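Local coordinates for ABC transporter, substrate-binding protein (Streptococcus pneumoniae, PDB 5G5Y) that binds short- and long-chain fructooligosaccharides, preferring tetrasaccharides and larger, as the solute-binding component of the FusABC-MsmK ABC importer, at residues 36-41 and 61-66; 207-212 and 219-224. All coordinates share one frame; numbering follows the deposited sequence.

Interaction 1 (36-41 and 61-66); sequences IDWTNY and AIHNDG. With ZN (zinc ion), chain L.
Trp38 and His63 meet in an edge-to-face (T-shaped) aromatic pair. The edge of the six-membered ring of Trp38 points at the face of His63. The ring centroids are 5.2 Å apart and the planes stand at 69°. A single indole carbon does the touching. Trp38 CZ3 lies 3.8 Å from His63 ND1 and 3.9 Å from His63 CG. It sits over one face of the imidazole, toward the rim rather than the centre.

The two backbones are well separated, with 9.4 Å between the CA atoms of Trp38 and His63. Strand 3-10 runs between strands 34-41 and 61-63 and is parallel to both. The side chains therefore meet across the intervening strand, and no hydrogen bond joins the two segments. With CG of His63 anti to the backbone N (chi1 173°), the imidazole extends to the indole edge. Within its own strand, Trp38 has Ile36 CG2 packed over the centre of one ring face.

The polar ends are held by other residues. Trp38 NE1 is hydrogen-bonded to Asn20 OD1, and His63 ND1 to Thr9 OG1 on the intervening strand 3-10. The neighbouring Asp37 leaves the strand on the opposite side and binds a zinc ion through OD1 at 2.1 Å. Five waters complete that metal's shell, and water 2 also donates to Trp38 O.

His63 lies about 7 Å, side chain to side chain, from the substrate-binding Lys309. The contact is small and buried. Trp38 gives its edge and His63 its face, while NE1 of Trp38 and ND1 of His63 are bonded to other residues, which probably limits ring rotation.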
loop_
_atom_site.group_PDB
_atom_site.type_symbol
_atom_site.label_atom_id
_atom_site.label_comp_id
_atom_site.label_asym_id
_atom_site.label_seq_id
_atom_site.Cartn_x
_atom_site.Cartn_y
_atom_site.Cartn_z
ATOM N N ILE A 36 27.860 12.912 7.112
ATOM C CA ILE A 36 27.252 12.870 5.796
ATOM C C ILE A 36 27.146 14.273 5.226
ATOM O O ILE A 36 26.573 15.172 5.853
ATOM C CB ILE A 36 25.848 12.230 5.802
ATOM C CG1 ILE A 36 25.898 10.842 6.486
ATOM C CG2 ILE A 36 25.331 12.083 4.363
ATOM C CD1 ILE A 36 26.860 9.864 5.822
ATOM N N ASP A 37 27.707 14.434 4.043
ATOM C CA ASP A 37 27.540 15.631 3.270
ATOM C C ASP A 37 26.365 15.393 2.317
ATOM O O ASP A 37 26.499 14.662 1.325
ATOM C CB ASP A 37 28.797 15.995 2.489
ATOM C CG ASP A 37 28.628 17.304 1.749
ATOM O OD1 ASP A 37 27.776 18.090 2.178
ATOM O OD2 ASP A 37 29.345 17.565 0.786
ATOM N N TRP A 38 25.232 16.011 2.626
ATOM C CA TRP A 38 23.990 15.715 1.897
ATOM C C TRP A 38 23.792 16.577 0.678
ATOM O O TRP A 38 24.039 17.800 0.731
ATOM C CB TRP A 38 22.753 15.891 2.772
ATOM C CG TRP A 38 22.739 15.059 3.984
ATOM C CD1 TRP A 38 23.200 15.410 5.226
ATOM C CD2 TRP A 38 22.272 13.703 4.100
ATOM N NE1 TRP A 38 23.042 14.377 6.083
ATOM C CE2 TRP A 38 22.463 13.320 5.433
ATOM C CE3 TRP A 38 21.697 12.789 3.208
ATOM C CZ2 TRP A 38 22.125 12.025 5.909
ATOM C CZ3 TRP A 38 21.365 11.500 3.686
ATOM C CH2 TRP A 38 21.564 11.154 5.017
ATOM N N THR A 39 23.281 15.946 -0.390
ATOM C CA THR A 39 22.697 16.661 -1.526
ATOM C C THR A 39 21.227 16.382 -1.389
ATOM O O THR A 39 20.776 15.265 -1.709
ATOM C CB THR A 39 23.252 16.165 -2.884
ATOM O OG1 THR A 39 24.648 16.422 -2.947
ATOM C CG2 THR A 39 22.581 16.874 -4.068
ATOM N N ASN A 40 20.476 17.366 -0.891
ATOM C CA ASN A 40 19.116 17.161 -0.491
ATOM C C ASN A 40 18.131 17.791 -1.467
ATOM O O ASN A 40 17.990 19.027 -1.482
ATOM C CB ASN A 40 18.923 17.755 0.894
ATOM C CG ASN A 40 17.549 17.534 1.468
ATOM O OD1 ASN A 40 16.825 16.614 1.080
ATOM N ND2 ASN A 40 17.179 18.370 2.422
ATOM N N TYR A 41 17.438 16.951 -2.243
ATOM C CA TYR A 41 16.420 17.435 -3.181
ATOM C C TYR A 41 15.034 17.309 -2.589
ATOM O O TYR A 41 14.570 16.209 -2.282
ATOM C CB TYR A 41 16.530 16.706 -4.501
ATOM C CG TYR A 41 17.844 16.890 -5.204
ATOM C CD1 TYR A 41 18.442 18.163 -5.345
ATOM C CD2 TYR A 41 18.484 15.802 -5.802
ATOM C CE1 TYR A 41 19.641 18.312 -6.017
ATOM C CE2 TYR A 41 19.680 15.924 -6.470
ATOM C CZ TYR A 41 20.261 17.188 -6.604
ATOM O OH TYR A 41 21.465 17.285 -7.296
ATOM N N ALA A 61 26.335 7.377 -2.529
ATOM C CA ALA A 61 25.081 6.605 -2.434
ATOM C C ALA A 61 23.895 7.521 -2.630
ATOM O O ALA A 61 24.012 8.737 -2.445
ATOM C CB ALA A 61 24.970 5.939 -1.085
ATOM N N ILE A 62 22.751 6.942 -3.027
ATOM C CA ILE A 62 21.505 7.698 -3.174
ATOM C C ILE A 62 20.590 7.128 -2.083
ATOM O O ILE A 62 20.248 5.946 -2.122
ATOM C CB ILE A 62 20.901 7.516 -4.570
ATOM C CG1 ILE A 62 21.895 7.967 -5.649
ATOM C CG2 ILE A 62 19.572 8.270 -4.691
ATOM C CD1 ILE A 62 21.442 7.642 -7.073
ATOM N N HIS A 63 20.242 7.979 -1.121
ATOM C CA HIS A 63 19.481 7.662 0.080
ATOM C C HIS A 63 18.027 8.078 -0.115
ATOM O O HIS A 63 17.747 9.143 -0.659
ATOM C CB HIS A 63 20.130 8.389 1.228
ATOM C CG HIS A 63 19.412 8.326 2.523
ATOM N ND1 HIS A 63 18.458 9.242 2.875
ATOM C CD2 HIS A 63 19.573 7.519 3.596
ATOM C CE1 HIS A 63 18.022 8.985 4.097
ATOM N NE2 HIS A 63 18.699 7.955 4.564
ATOM N N ASN A 64 17.107 7.238 0.329
ATOM C CA ASN A 64 15.671 7.512 0.221
ATOM C C ASN A 64 15.240 7.621 -1.233
ATOM O O ASN A 64 14.409 8.425 -1.602
ATOM C CB ASN A 64 15.300 8.759 1.060
ATOM C CG ASN A 64 13.884 8.726 1.585
ATOM O OD1 ASN A 64 13.338 7.656 1.867
ATOM N ND2 ASN A 64 13.291 9.903 1.777
ATOM N N ASP A 65 15.793 6.741 -2.040
ATOM C CA ASP A 65 15.750 6.828 -3.489
ATOM C C ASP A 65 14.428 6.502 -4.190
ATOM O O ASP A 65 14.128 7.105 -5.247
ATOM C CB ASP A 65 16.804 5.872 -4.058
ATOM C CG ASP A 65 16.969 6.002 -5.596
ATOM O OD1 ASP A 65 16.595 7.068 -6.211
ATOM O OD2 ASP A 65 17.480 5.023 -6.171
ATOM N N GLY A 66 13.709 5.502 -3.703
ATOM C CA GLY A 66 12.442 5.064 -4.356
ATOM C C GLY A 66 12.397 4.730 -5.862
ATOM O O GLY A 66 11.360 4.892 -6.486
HETATM ZN ZN ZN L . 27.266 19.930 1.340
HETATM O O HOH W 1 29.143 20.414 0.433
HETATM O O HOH W 2 25.113 20.092 2.288
HETATM O O HOH W 3 26.782 19.131 -0.666
HETATM O O HOH W 4 26.607 21.877 0.055
HETATM O O HOH W 5 27.498 21.241 3.259
#

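Interaction 2 (207-212 and 219-224); sequences DDHLVV and DFTADN. With CA (calcium ion), chain D.
This contact pairs the two strands of the beta hairpin 210-212 and 218-220, whose end runs into a calcium site. Val211 and Asp219 are an antiparallel hydrogen-bonded pair: Asp219 N donates to Val211 O at 2.8 Å, and Val211 N to Asp219 O at 3.0 Å. Leu210 and Phe220 form the adjoining non-hydrogen-bonded pair. A third bond runs from Thr221 N to His209 O, 2.9 Å.

His209 CB makes an off-centre CH-pi contact with the Phe220 ring, 4.2 Å from its centroid. The imidazole turns its edge toward the same ring in an offset edge-to-face pair, planes at 67°. Thr221 crosses the His209 side chain at about a right angle. Its OG1 lies between its backbone N and carbonyl carbon (chi1 55°), which sets Thr221 OG1 3.4 Å from His209 CB and leaves CG2 on the methyls of Val211. Thr221 OG1 and His209 ND1 both bond to Asp205 OD1.

The calcium ion is bound by Asp219 OD1 at 2.4 Å, Phe220 O, Asp223 OD1, Asn224 OD1 and three waters. Asn224 ND2 also donates to Asp219 OD2 at 3.2 Å, so both carboxylate oxygens of Asp219 are engaged. The hairpin bonds fix the backbone of Asp219, and the calcium probably offsets the negative charge of Asp219 and Asp223.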
loop_
_atom_site.group_PDB
_atom_site.type_symbol
_atom_site.label_atom_id
_atom_site.label_comp_id
_atom_site.label_asym_id
_atom_site.label_seq_id
_atom_site.Cartn_x
_atom_site.Cartn_y
_atom_site.Cartn_z
ATOM N N ASP A 207 -6.916 -4.536 -7.102
ATOM C CA ASP A 207 -6.413 -3.547 -8.087
ATOM C C ASP A 207 -5.475 -4.147 -9.120
ATOM O O ASP A 207 -5.297 -3.548 -10.161
ATOM C CB ASP A 207 -5.778 -2.343 -7.375
ATOM C CG ASP A 207 -6.810 -1.439 -6.721
ATOM O OD1 ASP A 207 -8.028 -1.593 -7.023
ATOM O OD2 ASP A 207 -6.425 -0.563 -5.907
ATOM N N ASP A 208 -4.856 -5.294 -8.834
ATOM C CA ASP A 208 -4.045 -6.023 -9.835
ATOM C C ASP A 208 -4.863 -7.021 -10.675
ATOM O O ASP A 208 -4.328 -7.629 -11.593
ATOM C CB ASP A 208 -2.951 -6.833 -9.151
ATOM C CG ASP A 208 -1.992 -5.969 -8.348
ATOM O OD1 ASP A 208 -1.525 -4.941 -8.858
ATOM O OD2 ASP A 208 -1.704 -6.312 -7.180
ATOM N N HIS A 209 -6.143 -7.205 -10.335
ATOM C CA HIS A 209 -6.989 -8.270 -10.880
ATOM C C HIS A 209 -6.295 -9.629 -10.826
ATOM O O HIS A 209 -6.407 -10.428 -11.758
ATOM C CB HIS A 209 -7.450 -7.964 -12.299
ATOM C CG HIS A 209 -8.035 -6.600 -12.463
ATOM N ND1 HIS A 209 -9.124 -6.167 -11.738
ATOM C CD2 HIS A 209 -7.667 -5.561 -13.246
ATOM C CE1 HIS A 209 -9.367 -4.901 -12.031
ATOM N NE2 HIS A 209 -8.513 -4.518 -12.955
ATOM N N LEU A 210 -5.545 -9.861 -9.759
ATOM C CA LEU A 210 -4.759 -11.080 -9.648
ATOM C C LEU A 210 -4.748 -11.609 -8.224
ATOM O O LEU A 210 -4.280 -10.924 -7.307
ATOM C CB LEU A 210 -3.339 -10.813 -10.115
ATOM C CG LEU A 210 -2.515 -12.026 -10.484
ATOM C CD1 LEU A 210 -2.923 -12.550 -11.853
ATOM C CD2 LEU A 210 -1.042 -11.628 -10.512
ATOM N N VAL A 211 -5.266 -12.829 -8.063
ATOM C CA VAL A 211 -5.152 -13.577 -6.790
ATOM C C VAL A 211 -4.356 -14.865 -6.997
ATOM O O VAL A 211 -4.036 -15.221 -8.133
ATOM C CB VAL A 211 -6.552 -13.858 -6.166
ATOM C CG1 VAL A 211 -7.230 -12.543 -5.823
ATOM C CG2 VAL A 211 -7.423 -14.703 -7.082
ATOM N N VAL A 212 -4.048 -15.559 -5.899
ATOM C CA VAL A 212 -3.319 -16.833 -5.957
ATOM C C VAL A 212 -4.188 -17.859 -5.279
ATOM O O VAL A 212 -4.469 -17.716 -4.110
ATOM C CB VAL A 212 -1.957 -16.804 -5.231
ATOM C CG1 VAL A 212 -1.224 -18.143 -5.406
ATOM C CG2 VAL A 212 -1.103 -15.677 -5.756
ATOM N N ASP A 219 -4.572 -16.504 -10.553
ATOM C CA ASP A 219 -5.893 -16.352 -11.204
ATOM C C ASP A 219 -6.178 -14.897 -11.539
ATOM O O ASP A 219 -6.130 -14.013 -10.665
ATOM C CB ASP A 219 -6.964 -16.943 -10.267
ATOM C CG ASP A 219 -8.388 -16.933 -10.861
ATOM O OD1 ASP A 219 -8.555 -16.907 -12.089
ATOM O OD2 ASP A 219 -9.355 -16.986 -10.076
ATOM N N PHE A 220 -6.445 -14.626 -12.820
ATOM C CA PHE A 220 -6.870 -13.289 -13.256
ATOM C C PHE A 220 -8.336 -13.137 -12.895
ATOM O O PHE A 220 -9.160 -13.946 -13.305
ATOM C CB PHE A 220 -6.643 -13.093 -14.744
ATOM C CG PHE A 220 -6.854 -11.694 -15.209
ATOM C CD1 PHE A 220 -5.915 -10.731 -14.945
ATOM C CD2 PHE A 220 -7.993 -11.358 -15.954
ATOM C CE1 PHE A 220 -6.083 -9.437 -15.412
ATOM C CE2 PHE A 220 -8.173 -10.050 -16.401
ATOM C CZ PHE A 220 -7.204 -9.111 -16.124
ATOM N N THR A 221 -8.666 -12.165 -12.064
ATOM C CA THR A 221 -10.001 -12.113 -11.502
ATOM C C THR A 221 -11.044 -11.562 -12.468
ATOM O O THR A 221 -12.221 -11.865 -12.353
ATOM C CB THR A 221 -10.015 -11.265 -10.234
ATOM O OG1 THR A 221 -9.472 -9.991 -10.546
ATOM C CG2 THR A 221 -9.190 -11.923 -9.131
ATOM N N ALA A 222 -10.619 -10.749 -13.421
ATOM C CA ALA A 222 -11.566 -10.038 -14.239
ATOM C C ALA A 222 -12.054 -10.770 -15.510
ATOM O O ALA A 222 -12.748 -10.164 -16.313
ATOM C CB ALA A 222 -11.011 -8.669 -14.558
ATOM N N ASP A 223 -11.740 -12.053 -15.675
ATOM C CA ASP A 223 -12.416 -12.911 -16.681
ATOM C C ASP A 223 -13.169 -14.101 -16.054
ATOM O O ASP A 223 -13.500 -15.033 -16.758
ATOM C CB ASP A 223 -11.404 -13.401 -17.718
ATOM C CG ASP A 223 -10.401 -14.405 -17.145
ATOM O OD1 ASP A 223 -10.355 -14.552 -15.883
ATOM O OD2 ASP A 223 -9.686 -15.024 -17.969
ATOM N N ASN A 224 -13.429 -14.060 -14.738
ATOM C CA ASN A 224 -14.110 -15.151 -14.034
ATOM C C ASN A 224 -15.642 -14.943 -14.118
ATOM O O ASN A 224 -16.116 -13.813 -14.055
ATOM C CB ASN A 224 -13.729 -15.144 -12.546
ATOM C CG ASN A 224 -12.299 -15.581 -12.297
ATOM O OD1 ASN A 224 -11.662 -16.273 -13.135
ATOM N ND2 ASN A 224 -11.792 -15.245 -11.128
HETATM CA CA CA D . -9.599 -16.129 -14.142
HETATM O O HOH W 6 -7.176 -16.540 -14.944
HETATM O O HOH W 7 -9.811 -18.414 -13.764
HETATM O O HOH W 8 -10.130 -17.844 -15.855
#

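How the interactions relate
Interactions 1 and 2 lie on opposite sides of the chain's centre, with their own centres about 38 Å apart. They follow one another along the chain and share no strand. Both are buried, but they are built differently. Interaction 1 spans a strand of a four-stranded mixed sheet and relies on one pair of rings. Interaction 2 joins adjacent strands of a two-stranded hairpin, so backbone hydrogen bonds carry it and more surface is covered. Each has a metal nearby. The zinc ion beside interaction 1 is bound through one carboxylate oxygen of Asp37 and waters, whereas the calcium ion takes three side-chain oxygens and one backbone carbonyl from segment 219-224 itself.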